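Local coordinates for aerolysin-like protein (Bombina maxima, PDB 6LH8) that belongs to the aerolysin family of pore-forming proteins and probably either forms membrane pores or modulates a pore-forming paralog in the toad, at residues A[20-25]-A[115-120]; A[97-102]-A[145-150]. All coordinates share one frame; numbering follows the deposited sequence.

How the contacts relate
From the N terminus, strand 4-28 supplies 20-25. The chain next runs through strands 41-53 and 90-100 to 97-102, then returns along strand 110-130, where 115-120 pairs with 20-25 and contact 1 closes a loop of 89 intervening residues. Strand 133-154 follows, and its segment 145-150 meets 97-102 to close contact 2 over 42 residues. The four segments alternate along the chain, so the two loops cross rather than nest. Their centres lie about 9 Å apart, and Thr116 O lies 2.8 Å from Asn148 N, a probable hydrogen bond. Contact 1 pairs outermost strand 4-28 with its neighbour 110-130; contact 2 brings the other outermost strand, 90-100, to 133-154, both flanking strand 41-53 in the sheet order.

Contact 1. Residues A[20-25]-A[115-120]; sequences VKVDEM and LTRNEN
Val20 pairs with Arg117, Lys21 with Thr116 and Asp23 with Leu115, in short strand segments whose N-to-C directions are 158° apart, hence antiparallel. Arg117 O accepts Val20 N at 2.8 Å, and the return bond runs from Arg117 N to Val20 O. The register then slips by one residue. Val22 N reaches Leu115 O at 2.7 Å. Asp23 N makes a weak second bond to that same Leu115 O at 3.5 Å, while Leu115 N binds Asp23 O. Two residues facing one define a classic beta bulge, and the helical psi of Val22, -40°, is the backbone signature of its first position.

Side chains add to this ladder on the face of Val20 and Arg117. The CG2 methyl of Val20 lies against the carboxylate end of Glu119, 3.5 Å from Glu119 CD. The same carboxylate is held from within its own strand: Arg117 NE sits 3.2 Å from Glu119 OE2, a salt bridge using the anti lone pair, with the oxygen tilted out of the guanidinium plane. Arg117 CG stands between the backbone N and carbonyl carbon (chi1 66°), from where the extended chain slants across Val22 and brings its NE within 3.9 Å of Val22 CG2. At the far end Met25 SD packs on Leu115 CD1 at 4.3 Å.

Strand 41-53 lies over this face: Arg42 forms a salt bridge with Asp23 OD2, Asp45 O accepts Arg117 NH1, and Phe44 packs on Val22. On its other edge, strand 110-130 continues the sheet into strand 133-154.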
loop_
_atom_site.group_PDB
_atom_site.type_symbol
_atom_site.label_atom_id
_atom_site.label_comp_id
_atom_site.label_asym_id
_atom_site.label_seq_id
_atom_site.Cartn_x
_atom_site.Cartn_y
_atom_site.Cartn_z
ATOM N N VAL A 20 -11.747 2.579 2.260
ATOM C CA VAL A 20 -12.278 2.604 0.901
ATOM C C VAL A 20 -13.229 1.429 0.717
ATOM O O VAL A 20 -12.860 0.280 0.990
ATOM C CB VAL A 20 -11.134 2.537 -0.126
ATOM C CG1 VAL A 20 -11.678 2.507 -1.549
ATOM C CG2 VAL A 20 -10.161 3.716 0.081
ATOM N N LYS A 21 -14.437 1.707 0.224
ATOM C CA LYS A 21 -15.340 0.640 -0.210
ATOM C C LYS A 21 -14.879 0.166 -1.582
ATOM O O LYS A 21 -15.012 0.887 -2.580
ATOM C CB LYS A 21 -16.789 1.117 -0.246
ATOM C CG LYS A 21 -17.781 0.016 -0.697
ATOM C CD LYS A 21 -19.202 0.542 -0.633
ATOM C CE LYS A 21 -20.210 -0.506 -1.074
ATOM N NZ LYS A 21 -21.598 0.052 -1.028
ATOM N N VAL A 22 -14.329 -1.045 -1.635
ATOM C CA VAL A 22 -13.835 -1.587 -2.898
ATOM C C VAL A 22 -14.993 -2.066 -3.772
ATOM O O VAL A 22 -14.988 -1.865 -4.996
ATOM C CB VAL A 22 -12.820 -2.710 -2.607
ATOM C CG1 VAL A 22 -12.436 -3.446 -3.885
ATOM C CG2 VAL A 22 -11.581 -2.126 -1.915
ATOM N N ASP A 23 -15.997 -2.701 -3.172
ATOM C CA ASP A 23 -17.120 -3.253 -3.927
ATOM C C ASP A 23 -18.187 -3.716 -2.945
ATOM O O ASP A 23 -17.937 -3.832 -1.743
ATOM C CB ASP A 23 -16.683 -4.422 -4.829
ATOM C CG ASP A 23 -17.676 -4.689 -5.961
ATOM O OD1 ASP A 23 -18.591 -3.866 -6.155
ATOM O OD2 ASP A 23 -17.534 -5.708 -6.665
ATOM N N GLU A 24 -19.383 -3.985 -3.484
ATOM C CA GLU A 24 -20.451 -4.675 -2.777
ATOM C C GLU A 24 -21.012 -5.782 -3.667
ATOM O O GLU A 24 -21.041 -5.657 -4.894
ATOM C CB GLU A 24 -21.573 -3.721 -2.363
ATOM C CG GLU A 24 -22.272 -3.033 -3.524
ATOM C CD GLU A 24 -23.531 -2.293 -3.096
ATOM O OE1 GLU A 24 -23.613 -1.879 -1.915
ATOM O OE2 GLU A 24 -24.434 -2.120 -3.950
ATOM N N MET A 25 -21.432 -6.883 -3.039
ATOM C CA MET A 25 -22.107 -7.980 -3.732
ATOM C C MET A 25 -23.379 -8.314 -2.963
ATOM O O MET A 25 -23.319 -8.541 -1.753
ATOM C CB MET A 25 -21.209 -9.228 -3.827
ATOM C CG MET A 25 -19.802 -8.985 -4.376
ATOM S SD MET A 25 -18.681 -10.403 -4.217
ATOM C CE MET A 25 -19.244 -11.421 -5.577
ATOM N N LEU A 115 -17.055 -4.916 0.815
ATOM C CA LEU A 115 -15.617 -5.143 0.795
ATOM C C LEU A 115 -14.898 -3.813 0.989
ATOM O O LEU A 115 -15.088 -2.891 0.191
ATOM C CB LEU A 115 -15.209 -5.798 -0.526
ATOM C CG LEU A 115 -15.908 -7.152 -0.658
ATOM C CD1 LEU A 115 -16.395 -7.402 -2.070
ATOM C CD2 LEU A 115 -14.974 -8.253 -0.217
ATOM N N THR A 116 -14.085 -3.707 2.045
ATOM C CA THR A 116 -13.373 -2.462 2.331
ATOM C C THR A 116 -11.898 -2.721 2.596
ATOM O O THR A 116 -11.498 -3.824 2.966
ATOM C CB THR A 116 -13.937 -1.730 3.557
ATOM O OG1 THR A 116 -13.882 -2.597 4.700
ATOM C CG2 THR A 116 -15.354 -1.267 3.317
ATOM N N ARG A 117 -11.087 -1.672 2.423
ATOM C CA ARG A 117 -9.697 -1.730 2.869
ATOM C C ARG A 117 -9.222 -0.334 3.242
ATOM O O ARG A 117 -9.745 0.672 2.758
ATOM C CB ARG A 117 -8.776 -2.348 1.812
ATOM C CG ARG A 117 -8.602 -1.562 0.554
ATOM C CD ARG A 117 -7.621 -2.270 -0.399
ATOM N NE ARG A 117 -7.747 -1.767 -1.767
ATOM C CZ ARG A 117 -7.342 -2.426 -2.848
ATOM N NH1 ARG A 117 -6.784 -3.630 -2.735
ATOM N NH2 ARG A 117 -7.487 -1.879 -4.046
ATOM N N ASN A 118 -8.212 -0.290 4.106
ATOM C CA ASN A 118 -7.559 0.968 4.451
ATOM C C ASN A 118 -6.590 1.350 3.349
ATOM O O ASN A 118 -5.909 0.495 2.780
ATOM C CB ASN A 118 -6.789 0.851 5.772
ATOM C CG ASN A 118 -7.696 0.617 6.975
ATOM O OD1 ASN A 118 -8.825 1.108 7.028
ATOM N ND2 ASN A 118 -7.190 -0.125 7.957
ATOM N N GLU A 119 -6.557 2.636 3.019
ATOM C CA GLU A 119 -5.589 3.166 2.071
ATOM C C GLU A 119 -4.963 4.387 2.726
ATOM O O GLU A 119 -5.678 5.251 3.242
ATOM C CB GLU A 119 -6.250 3.490 0.720
ATOM C CG GLU A 119 -6.880 2.251 0.068
ATOM C CD GLU A 119 -7.217 2.445 -1.398
ATOM O OE1 GLU A 119 -7.117 3.588 -1.884
ATOM O OE2 GLU A 119 -7.609 1.457 -2.056
ATOM N N ASN A 120 -3.637 4.424 2.765
ATOM C CA ASN A 120 -2.941 5.442 3.543
ATOM C C ASN A 120 -1.783 6.015 2.745
ATOM O O ASN A 120 -1.070 5.275 2.064
ATOM C CB ASN A 120 -2.383 4.879 4.857
ATOM C CG ASN A 120 -3.461 4.449 5.823
ATOM O OD1 ASN A 120 -3.890 5.230 6.677
ATOM N ND2 ASN A 120 -3.878 3.188 5.726
#

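Contact 2. Residues A[97-102]-A[145-150]; sequences DKVTMP and SGINAE
Asp97, Val99 and Ile147 carry this contact, which joins two strands of the elongated antiparallel sheet of an aerolysin-like chain without being a rung of it. Strands 90-100 and 133-154 are both neighbours of strand 41-53 in the sheet order, and as second neighbours they should run the same way; the end-to-end directions of the touching parts do differ by just 17°. The evidence for side-chain bridging is that the sole direct hydrogen bond between the segments uses a carboxylate: Ile147 N donates to Asp97 OD2 at 2.8 Å, through the syn lone pair, with an N-H...O angle of 144°.

Asp97 reaches over because its CG points away from its own backbone N (chi1 -176°), projecting the carboxylate to the backbone N of Ile147. There OD2 also presses on the side chain of Ile147, with Asp97 OD2 3.3 Å from Ile147 CB. Just before it, Ser145 OG donates to Gly146 O and also accepts Asn118 N of strand 110-130, linking this backbone to the neighbouring strand.

Two residues further along, Val99 divides its two methyls between two partners. CG2 meets the CG2 methyl of Ile147, 3.9 Å from Val99 CG2, with the side chains nearly at right angles, and CG1 touches the single methyl of Ala149, Val99 CG1 to Ala149 CB 3.8 Å. Phe44 of strand 41-53 packs on both Val99 and Ile147, extending this apolar patch.

Water completes the grip on the carboxylate. One molecule donates to Asp97 OD2 and Ser145 O, adding a second partner to OD2; another bridges the other oxygen, donating at 2.8 Å to Asp97 OD1 and at 2.8 Å to Ile147 O.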
loop_
_atom_site.group_PDB
_atom_site.type_symbol
_atom_site.label_atom_id
_atom_site.label_comp_id
_atom_site.label_asym_id
_atom_site.label_seq_id
_atom_site.Cartn_x
_atom_site.Cartn_y
_atom_site.Cartn_z
ATOM N N ASP A 97 -4.463 -10.589 -2.679
ATOM C CA ASP A 97 -5.275 -10.577 -1.471
ATOM C C ASP A 97 -6.506 -11.432 -1.753
ATOM O O ASP A 97 -7.359 -11.048 -2.557
ATOM C CB ASP A 97 -5.642 -9.136 -1.122
ATOM C CG ASP A 97 -6.395 -9.012 0.174
ATOM O OD1 ASP A 97 -6.406 -9.978 0.960
ATOM O OD2 ASP A 97 -6.968 -7.928 0.404
ATOM N N LYS A 98 -6.591 -12.594 -1.111
ATOM C CA LYS A 98 -7.683 -13.535 -1.334
ATOM C C LYS A 98 -8.659 -13.462 -0.165
ATOM O O LYS A 98 -8.247 -13.556 0.993
ATOM C CB LYS A 98 -7.130 -14.957 -1.494
ATOM C CG LYS A 98 -8.172 -16.030 -1.652
ATOM C CD LYS A 98 -7.533 -17.338 -2.108
ATOM C CE LYS A 98 -6.236 -17.621 -1.369
ATOM N NZ LYS A 98 -5.777 -19.016 -1.637
ATOM N N VAL A 99 -9.939 -13.274 -0.469
ATOM C CA VAL A 99 -10.972 -13.003 0.529
ATOM C C VAL A 99 -12.045 -14.079 0.426
ATOM O O VAL A 99 -12.662 -14.252 -0.635
ATOM C CB VAL A 99 -11.585 -11.608 0.335
ATOM C CG1 VAL A 99 -12.559 -11.302 1.464
ATOM C CG2 VAL A 99 -10.489 -10.555 0.274
ATOM N N THR A 100 -12.287 -14.788 1.523
ATOM C CA THR A 100 -13.329 -15.812 1.524
ATOM C C THR A 100 -14.718 -15.179 1.532
ATOM O O THR A 100 -14.979 -14.243 2.292
ATOM C CB THR A 100 -13.169 -16.733 2.738
ATOM O OG1 THR A 100 -11.849 -17.282 2.756
ATOM C CG2 THR A 100 -14.195 -17.883 2.691
ATOM N N MET A 101 -15.613 -15.696 0.689
ATOM C CA MET A 101 -16.990 -15.231 0.608
ATOM C C MET A 101 -17.890 -16.093 1.477
ATOM O O MET A 101 -17.536 -17.224 1.818
ATOM C CB MET A 101 -17.484 -15.275 -0.838
ATOM C CG MET A 101 -16.717 -14.369 -1.825
ATOM S SD MET A 101 -17.054 -12.602 -1.633
ATOM C CE MET A 101 -15.628 -12.096 -0.720
ATOM N N PRO A 102 -19.061 -15.589 1.863
ATOM C CA PRO A 102 -20.033 -16.462 2.533
ATOM C C PRO A 102 -20.418 -17.617 1.621
ATOM O O PRO A 102 -20.533 -17.464 0.403
ATOM C CB PRO A 102 -21.220 -15.533 2.823
ATOM C CG PRO A 102 -21.017 -14.329 1.943
ATOM C CD PRO A 102 -19.529 -14.195 1.783
ATOM N N SER A 145 -4.197 -1.781 2.662
ATOM C CA SER A 145 -4.309 -2.896 3.587
ATOM C C SER A 145 -4.996 -4.089 2.926
ATOM O O SER A 145 -5.483 -4.016 1.797
ATOM C CB SER A 145 -5.098 -2.482 4.821
ATOM O OG SER A 145 -6.497 -2.513 4.544
ATOM N N GLY A 146 -5.025 -5.206 3.655
ATOM C CA GLY A 146 -5.878 -6.314 3.270
ATOM C C GLY A 146 -7.345 -5.931 3.319
ATOM O O GLY A 146 -7.756 -4.997 4.015
ATOM N N ILE A 147 -8.137 -6.643 2.541
ATOM C CA ILE A 147 -9.554 -6.338 2.390
ATOM C C ILE A 147 -10.351 -7.075 3.459
ATOM O O ILE A 147 -10.104 -8.254 3.743
ATOM C CB ILE A 147 -10.028 -6.704 0.974
ATOM C CG1 ILE A 147 -9.562 -5.605 0.012
ATOM C CG2 ILE A 147 -11.546 -6.903 0.928
ATOM C CD1 ILE A 147 -9.870 -5.877 -1.411
ATOM N N ASN A 148 -11.310 -6.372 4.052
ATOM C CA ASN A 148 -12.289 -6.962 4.950
ATOM C C ASN A 148 -13.619 -7.152 4.229
ATOM O O ASN A 148 -14.067 -6.270 3.492
ATOM C CB ASN A 148 -12.505 -6.081 6.178
ATOM C CG ASN A 148 -13.565 -6.640 7.092
ATOM O OD1 ASN A 148 -14.734 -6.243 7.032
ATOM N ND2 ASN A 148 -13.173 -7.609 7.916
ATOM N N ALA A 149 -14.253 -8.304 4.459
ATOM C CA ALA A 149 -15.589 -8.599 3.951
ATOM C C ALA A 149 -16.572 -8.554 5.109
ATOM O O ALA A 149 -16.459 -9.343 6.054
ATOM C CB ALA A 149 -15.638 -9.968 3.269
ATOM N N GLU A 150 -17.531 -7.635 5.037
ATOM C CA GLU A 150 -18.603 -7.556 6.020
ATOM C C GLU A 150 -19.862 -8.136 5.393
ATOM O O GLU A 150 -20.306 -7.668 4.340
ATOM C CB GLU A 150 -18.833 -6.114 6.478
ATOM C CG GLU A 150 -19.938 -5.977 7.525
ATOM C CD GLU A 150 -20.214 -4.537 7.918
ATOM O OE1 GLU A 150 -20.191 -3.657 7.034
ATOM O OE2 GLU A 150 -20.466 -4.290 9.118
HETATM O O HOH W 1 -6.104 -5.348 -0.586
HETATM O O HOH W 2 -7.883 -9.872 3.330
#